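Local coordinates for protein 3-hydroxyisobutyryl-CoA hydrolase (PDB 4HDT) that probably hydrolyses 3-hydroxyisobutyryl-CoA to 3-hydroxyisobutyrate and free CoA, as a zinc-binding member of the crotonase-like family, at residues G162-H167 / W229-T235; Y108-G114 / V129-T135. All blocks are in the same frame, centred on the assembly; numbering follows the deposited sequence.

Both contacts lie within one enoyl-CoA hydratase/isomerase family region; one is strand pairing within the sheet, the other helix packing. Contact 2 comes first along the chain: it pairs neighbouring parallel strands in the crotonase-like sheet, and its centre is about 13 Å from that of the chain. Contact 1 follows in series, its centre about 19 Å from the chain centre, where the start of helix 164-171 meets the end of helix 227-233. Their centres are about 25 Å apart and their nearest atoms about 13 Å, so the two do not touch. A bound zinc ion is about 6 Å from the side chain of Asp113 in contact 2, whereas contact 1 is remote from the annotated metal sites.

Contact 1 of 2, residues G162-H167 / W229-T235; sequences GKLGLH and WIDECYT
An aromatic cluster of His167, Trp229 and Tyr234 sits at the heart of this helix-to-helix packing, where the first turn of helix 164-171 meets the last turn of helix 227-233. His167 is its centre. With CG anti to the backbone N (chi1 171°), its imidazole meets both other rings, and ND1 shares a hydrogen bond of 2.8 Å with Tyr234 OH, the hydroxyl lying near the imidazole plane at the ring edge. The same histidine lays its CB over a face of the Tyr234 ring in a CH-pi contact. Trp229 turns the edge of its six-membered ring toward the imidazole face in an offset edge-to-face pair, centroids 5.7 Å apart and planes at 88°; its NE1 is taken by Gln226. Ile230 fills in beside them: CD1 stands over an imidazole face, 4.0 Å from the ring centroid, and also meets Leu164 CD2 at 3.5 Å, while CG2 packs against the backbone carbonyl of Lys163. Ala257 of helix 252-261 adds a further wall beside His167, and Ile261 of that helix touches Tyr234.

Farther out, Lys163 holds the N-cap position of its helix and is gripped through its backbone. Its N-H gives a nearly straight bond to Asp231 OD1 (2.9 Å, 164°), arriving from above the carboxylate plane. Asp231 OD2 forms a salt bridge with Arg227 one turn earlier, so the two oxygens have separate partners. The aliphatic part of Lys163 slides past Tyr234 in the opposite direction, CB to CB at 3.7 Å, and the chain then bends at chi2, bringing CE within 3.8 Å of Thr235 CG2.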
loop_
_atom_site.group_PDB
_atom_site.type_symbol
_atom_site.label_atom_id
_atom_site.label_comp_id
_atom_site.label_asym_id
_atom_site.label_seq_id
_atom_site.Cartn_x
_atom_site.Cartn_y
_atom_site.Cartn_z
ATOM N N GLY A 162 -9.446 3.793 -15.159
ATOM C CA GLY A 162 -10.679 3.017 -15.179
ATOM C C GLY A 162 -11.105 2.625 -13.783
ATOM O O GLY A 162 -11.041 3.430 -12.858
ATOM N N LYS A 163 -11.510 1.361 -13.630
ATOM C CA LYS A 163 -11.830 0.779 -12.329
ATOM C C LYS A 163 -10.745 -0.190 -11.875
ATOM O O LYS A 163 -10.998 -1.008 -11.004
ATOM C CB LYS A 163 -13.180 0.057 -12.380
ATOM C CG LYS A 163 -14.338 0.934 -12.827
ATOM C CD LYS A 163 -14.521 2.125 -11.912
ATOM C CE LYS A 163 -15.644 3.029 -12.376
ATOM N NZ LYS A 163 -15.573 4.304 -11.635
ATOM N N LEU A 164 -9.558 -0.125 -12.474
ATOM C CA LEU A 164 -8.478 -1.016 -12.059
ATOM C C LEU A 164 -8.178 -0.931 -10.558
ATOM O O LEU A 164 -7.863 -1.946 -9.914
ATOM C CB LEU A 164 -7.208 -0.732 -12.855
ATOM C CG LEU A 164 -7.182 -1.056 -14.370
ATOM C CD1 LEU A 164 -5.797 -0.822 -14.921
ATOM C CD2 LEU A 164 -7.675 -2.418 -14.734
ATOM N N GLY A 165 -8.274 0.275 -10.013
ATOM C CA GLY A 165 -8.059 0.459 -8.568
ATOM C C GLY A 165 -9.070 -0.281 -7.703
ATOM O O GLY A 165 -8.715 -0.884 -6.647
ATOM N N LEU A 166 -10.348 -0.259 -8.088
ATOM C CA LEU A 166 -11.361 -1.016 -7.322
ATOM C C LEU A 166 -11.109 -2.497 -7.394
ATOM O O LEU A 166 -11.278 -3.237 -6.415
ATOM C CB LEU A 166 -12.798 -0.744 -7.833
ATOM C CG LEU A 166 -13.301 0.619 -7.604
ATOM C CD1 LEU A 166 -14.744 0.726 -8.122
ATOM C CD2 LEU A 166 -13.272 0.961 -6.146
ATOM N N HIS A 167 -10.750 -2.975 -8.582
ATOM C CA HIS A 167 -10.399 -4.373 -8.722
ATOM C C HIS A 167 -9.270 -4.768 -7.752
ATOM O O HIS A 167 -9.388 -5.765 -7.047
ATOM C CB HIS A 167 -10.067 -4.670 -10.187
ATOM C CG HIS A 167 -9.499 -6.024 -10.419
ATOM N ND1 HIS A 167 -10.273 -7.167 -10.453
ATOM C CD2 HIS A 167 -8.219 -6.433 -10.594
ATOM C CE1 HIS A 167 -9.506 -8.209 -10.673
ATOM N NE2 HIS A 167 -8.252 -7.800 -10.737
ATOM N N TRP A 229 -13.387 -5.817 -19.009
ATOM C CA TRP A 229 -14.374 -6.462 -18.114
ATOM C C TRP A 229 -14.320 -5.891 -16.693
ATOM O O TRP A 229 -15.328 -5.869 -15.980
ATOM C CB TRP A 229 -14.277 -8.004 -18.092
ATOM C CG TRP A 229 -12.990 -8.615 -17.592
ATOM C CD1 TRP A 229 -11.982 -9.100 -18.356
ATOM C CD2 TRP A 229 -12.585 -8.810 -16.232
ATOM N NE1 TRP A 229 -10.978 -9.570 -17.593
ATOM C CE2 TRP A 229 -11.319 -9.429 -16.271
ATOM C CE3 TRP A 229 -13.174 -8.576 -14.987
ATOM C CZ2 TRP A 229 -10.629 -9.776 -15.120
ATOM C CZ3 TRP A 229 -12.490 -8.917 -13.862
ATOM C CH2 TRP A 229 -11.231 -9.513 -13.927
ATOM N N ILE A 230 -13.152 -5.414 -16.286
ATOM C CA ILE A 230 -13.050 -4.677 -15.024
ATOM C C ILE A 230 -13.937 -3.432 -15.065
ATOM O O ILE A 230 -14.769 -3.242 -14.201
ATOM C CB ILE A 230 -11.576 -4.351 -14.690
ATOM C CG1 ILE A 230 -10.835 -5.631 -14.319
ATOM C CG2 ILE A 230 -11.504 -3.381 -13.513
ATOM C CD1 ILE A 230 -9.312 -5.522 -14.284
ATOM N N ASP A 231 -13.785 -2.611 -16.100
ATOM C CA ASP A 231 -14.595 -1.392 -16.215
ATOM C C ASP A 231 -16.088 -1.724 -16.374
ATOM O O ASP A 231 -16.940 -0.992 -15.865
ATOM C CB ASP A 231 -14.126 -0.566 -17.404
ATOM C CG ASP A 231 -12.832 0.150 -17.149
ATOM O OD1 ASP A 231 -12.209 -0.030 -16.066
ATOM O OD2 ASP A 231 -12.427 0.928 -18.054
ATOM N N GLU A 232 -16.399 -2.831 -17.049
ATOM C CA GLU A 232 -17.769 -3.300 -17.208
ATOM C C GLU A 232 -18.412 -3.643 -15.879
ATOM O O GLU A 232 -19.565 -3.352 -15.650
ATOM C CB GLU A 232 -17.770 -4.571 -18.078
ATOM C CG GLU A 232 -19.101 -5.320 -18.254
ATOM C CD GLU A 232 -18.962 -6.637 -19.010
ATOM O OE1 GLU A 232 -17.822 -6.918 -19.458
ATOM O OE2 GLU A 232 -19.982 -7.359 -19.196
ATOM N N CYS A 233 -17.665 -4.339 -15.045
ATOM C CA CYS A 233 -18.248 -5.006 -13.902
ATOM C C CYS A 233 -18.125 -4.214 -12.626
ATOM O O CYS A 233 -18.948 -4.400 -11.715
ATOM C CB CYS A 233 -17.631 -6.407 -13.719
ATOM S SG CYS A 233 -18.038 -7.530 -15.082
ATOM N N TYR A 234 -17.116 -3.355 -12.517
ATOM C CA TYR A 234 -16.892 -2.634 -11.265
ATOM C C TYR A 234 -17.590 -1.279 -11.197
ATOM O O TYR A 234 -17.297 -0.490 -10.319
ATOM C CB TYR A 234 -15.381 -2.518 -10.977
ATOM C CG TYR A 234 -14.693 -3.791 -10.485
ATOM C CD1 TYR A 234 -14.185 -4.727 -11.361
ATOM C CD2 TYR A 234 -14.529 -4.011 -9.130
ATOM C CE1 TYR A 234 -13.523 -5.870 -10.906
ATOM C CE2 TYR A 234 -13.889 -5.141 -8.654
ATOM C CZ TYR A 234 -13.365 -6.059 -9.523
ATOM O OH TYR A 234 -12.695 -7.154 -9.092
ATOM N N THR A 235 -18.539 -0.992 -12.108
ATOM C CA THR A 235 -19.305 0.241 -11.994
ATOM C C THR A 235 -20.544 0.148 -11.098
ATOM O O THR A 235 -21.208 1.184 -10.866
ATOM C CB THR A 235 -19.722 0.734 -13.378
ATOM O OG1 THR A 235 -20.341 -0.342 -14.065
ATOM C CG2 THR A 235 -18.511 1.198 -14.118
#

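Contact 2 of 2, residues Y108-G114 / V129-T135; sequences YVSIMDG and VRVVTDT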
loop_
_atom_site.group_PDB
_atom_site.type_symbol
_atom_site.label_atom_id
_atom_site.label_comp_id
_atom_site.label_asym_id
_atom_site.label_seq_id
_atom_site.Cartn_x
_atom_site.Cartn_y
_atom_site.Cartn_z
ATOM N N TYR A 108 13.515 10.799 -4.322
ATOM C CA TYR A 108 13.294 9.688 -3.397
ATOM C C TYR A 108 13.043 8.499 -4.329
ATOM O O TYR A 108 11.994 8.397 -4.994
ATOM C CB TYR A 108 12.103 9.960 -2.467
ATOM C CG TYR A 108 11.754 8.880 -1.452
ATOM C CD1 TYR A 108 11.069 7.740 -1.825
ATOM C CD2 TYR A 108 12.048 9.037 -0.093
ATOM C CE1 TYR A 108 10.709 6.765 -0.897
ATOM C CE2 TYR A 108 11.714 8.078 0.822
ATOM C CZ TYR A 108 11.015 6.952 0.438
ATOM O OH TYR A 108 10.650 5.981 1.358
ATOM N N VAL A 109 14.031 7.617 -4.337
ATOM C CA VAL A 109 14.056 6.466 -5.219
ATOM C C VAL A 109 13.642 5.243 -4.412
ATOM O O VAL A 109 14.213 4.960 -3.361
ATOM C CB VAL A 109 15.484 6.241 -5.777
ATOM C CG1 VAL A 109 15.531 5.036 -6.679
ATOM C CG2 VAL A 109 16.032 7.503 -6.456
ATOM N N SER A 110 12.613 4.538 -4.851
ATOM C CA SER A 110 12.198 3.338 -4.098
ATOM C C SER A 110 12.371 2.130 -4.976
ATOM O O SER A 110 12.059 2.158 -6.183
ATOM C CB SER A 110 10.795 3.430 -3.619
ATOM O OG SER A 110 9.917 3.654 -4.705
ATOM N N ILE A 111 12.965 1.091 -4.396
ATOM C CA ILE A 111 13.193 -0.173 -5.110
ATOM C C ILE A 111 12.153 -1.195 -4.689
ATOM O O ILE A 111 12.342 -1.984 -3.765
ATOM C CB ILE A 111 14.620 -0.738 -4.904
ATOM C CG1 ILE A 111 15.698 0.330 -5.132
ATOM C CG2 ILE A 111 14.833 -1.984 -5.769
ATOM C CD1 ILE A 111 15.723 0.899 -6.511
ATOM N N MET A 112 11.026 -1.149 -5.399
ATOM C CA MET A 112 9.863 -1.977 -5.074
ATOM C C MET A 112 9.986 -3.298 -5.849
ATOM O O MET A 112 9.180 -3.657 -6.703
ATOM C CB MET A 112 8.589 -1.174 -5.415
ATOM C CG MET A 112 8.336 -0.029 -4.427
ATOM S SD MET A 112 6.746 0.785 -4.641
ATOM C CE MET A 112 7.126 1.663 -6.137
ATOM N N ASP A 113 10.996 -4.042 -5.445
ATOM C CA ASP A 113 11.352 -5.350 -5.980
ATOM C C ASP A 113 10.627 -6.424 -5.191
ATOM O O ASP A 113 10.286 -6.258 -4.027
ATOM C CB ASP A 113 12.853 -5.483 -5.806
ATOM C CG ASP A 113 13.384 -6.809 -6.242
ATOM O OD1 ASP A 113 13.082 -7.298 -7.314
ATOM O OD2 ASP A 113 14.170 -7.363 -5.455
ATOM N N GLY A 114 10.299 -7.519 -5.847
ATOM C CA GLY A 114 9.689 -8.643 -5.155
ATOM C C GLY A 114 8.371 -8.327 -4.462
ATOM O O GLY A 114 7.558 -7.527 -4.941
ATOM N N VAL A 129 10.769 8.603 -7.693
ATOM C CA VAL A 129 11.458 7.724 -8.641
ATOM C C VAL A 129 11.207 6.272 -8.215
ATOM O O VAL A 129 12.012 5.640 -7.491
ATOM C CB VAL A 129 12.957 7.986 -8.762
ATOM C CG1 VAL A 129 13.551 7.202 -9.921
ATOM C CG2 VAL A 129 13.225 9.463 -8.988
ATOM N N ARG A 130 10.086 5.733 -8.703
ATOM C CA ARG A 130 9.555 4.463 -8.199
ATOM C C ARG A 130 9.884 3.355 -9.176
ATOM O O ARG A 130 9.436 3.389 -10.319
ATOM C CB ARG A 130 8.050 4.577 -8.033
ATOM C CG ARG A 130 7.630 5.671 -7.018
ATOM C CD ARG A 130 6.156 5.965 -7.012
ATOM N NE ARG A 130 5.701 6.442 -8.324
ATOM C CZ ARG A 130 4.419 6.517 -8.664
ATOM N NH1 ARG A 130 3.477 6.230 -7.780
ATOM N NH2 ARG A 130 4.064 6.883 -9.893
ATOM N N VAL A 131 10.700 2.432 -8.710
ATOM C CA VAL A 131 11.251 1.362 -9.584
ATOM C C VAL A 131 10.627 0.017 -9.210
ATOM O O VAL A 131 10.558 -0.353 -8.010
ATOM C CB VAL A 131 12.776 1.268 -9.436
ATOM C CG1 VAL A 131 13.343 0.145 -10.290
ATOM C CG2 VAL A 131 13.446 2.622 -9.766
ATOM N N VAL A 132 10.116 -0.677 -10.213
ATOM C CA VAL A 132 9.653 -2.061 -10.049
ATOM C C VAL A 132 10.450 -2.962 -10.958
ATOM O O VAL A 132 11.214 -2.495 -11.807
ATOM C CB VAL A 132 8.136 -2.216 -10.322
ATOM C CG1 VAL A 132 7.300 -1.594 -9.203
ATOM C CG2 VAL A 132 7.769 -1.587 -11.656
ATOM N N THR A 133 10.336 -4.281 -10.748
ATOM C CA THR A 133 11.175 -5.230 -11.456
ATOM C C THR A 133 10.323 -6.371 -12.011
ATOM O O THR A 133 9.093 -6.372 -11.848
ATOM C CB THR A 133 12.219 -5.881 -10.515
ATOM O OG1 THR A 133 11.540 -6.814 -9.624
ATOM C CG2 THR A 133 12.971 -4.850 -9.695
ATOM N N ASP A 134 10.982 -7.361 -12.603
ATOM C CA ASP A 134 10.283 -8.513 -13.111
ATOM C C ASP A 134 9.820 -9.501 -12.023
ATOM O O ASP A 134 9.165 -10.508 -12.362
ATOM C CB ASP A 134 11.093 -9.231 -14.182
ATOM C CG ASP A 134 12.498 -9.564 -13.762
ATOM O OD1 ASP A 134 12.925 -9.101 -12.686
ATOM O OD2 ASP A 134 13.192 -10.293 -14.521
ATOM N N THR A 135 10.205 -9.266 -10.770
ATOM C CA THR A 135 9.744 -10.123 -9.659
ATOM C C THR A 135 8.724 -9.418 -8.801
ATOM O O THR A 135 8.208 -10.006 -7.834
ATOM C CB THR A 135 10.915 -10.570 -8.751
ATOM O OG1 THR A 135 11.439 -9.403 -8.070
ATOM C CG2 THR A 135 12.000 -11.263 -9.594
#
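Met112, Val129 and Val131 lose the most surface where strand 108-112 runs parallel to strand 129-132. Val131 is held through both its own N and its own O: N donates to Ser110 O at 2.9 Å and O accepts from Met112 N at 2.8 Å, both bonds nearly along the C=O axis. Its side chain lies alongside that of Ile111, CB 4.2 Å from Ile111 CD1. Two residues earlier Val129 uses its N and O in the same way, though with the donors tilted from the carbonyl planes, giving its N-H to Tyr108 O and receiving that of Ser110, while its CB meets Val109 CG2. Met112 projects from the other face, and a bend at chi3 (-73°) brings CE to 3.6 Å from Arg130 CB.

Beyond the strands, Thr133 OG1 donates to the anti lone pair of Asp113 OD1 (2.8 Å) and accepts from Thr135 N, closing an ST turn. Asp113 OD1 also bonds His192 ND1; His192, with Glu64, binds a zinc ion, making Asp113 a second-shell partner. The parallel pairing, connected through strand 115-117 and helix 119-124, with helices 195-205 and 207-214 packed on the Val109, Ile111, Val129 and Val131 face, is characteristic of the crotonase fold.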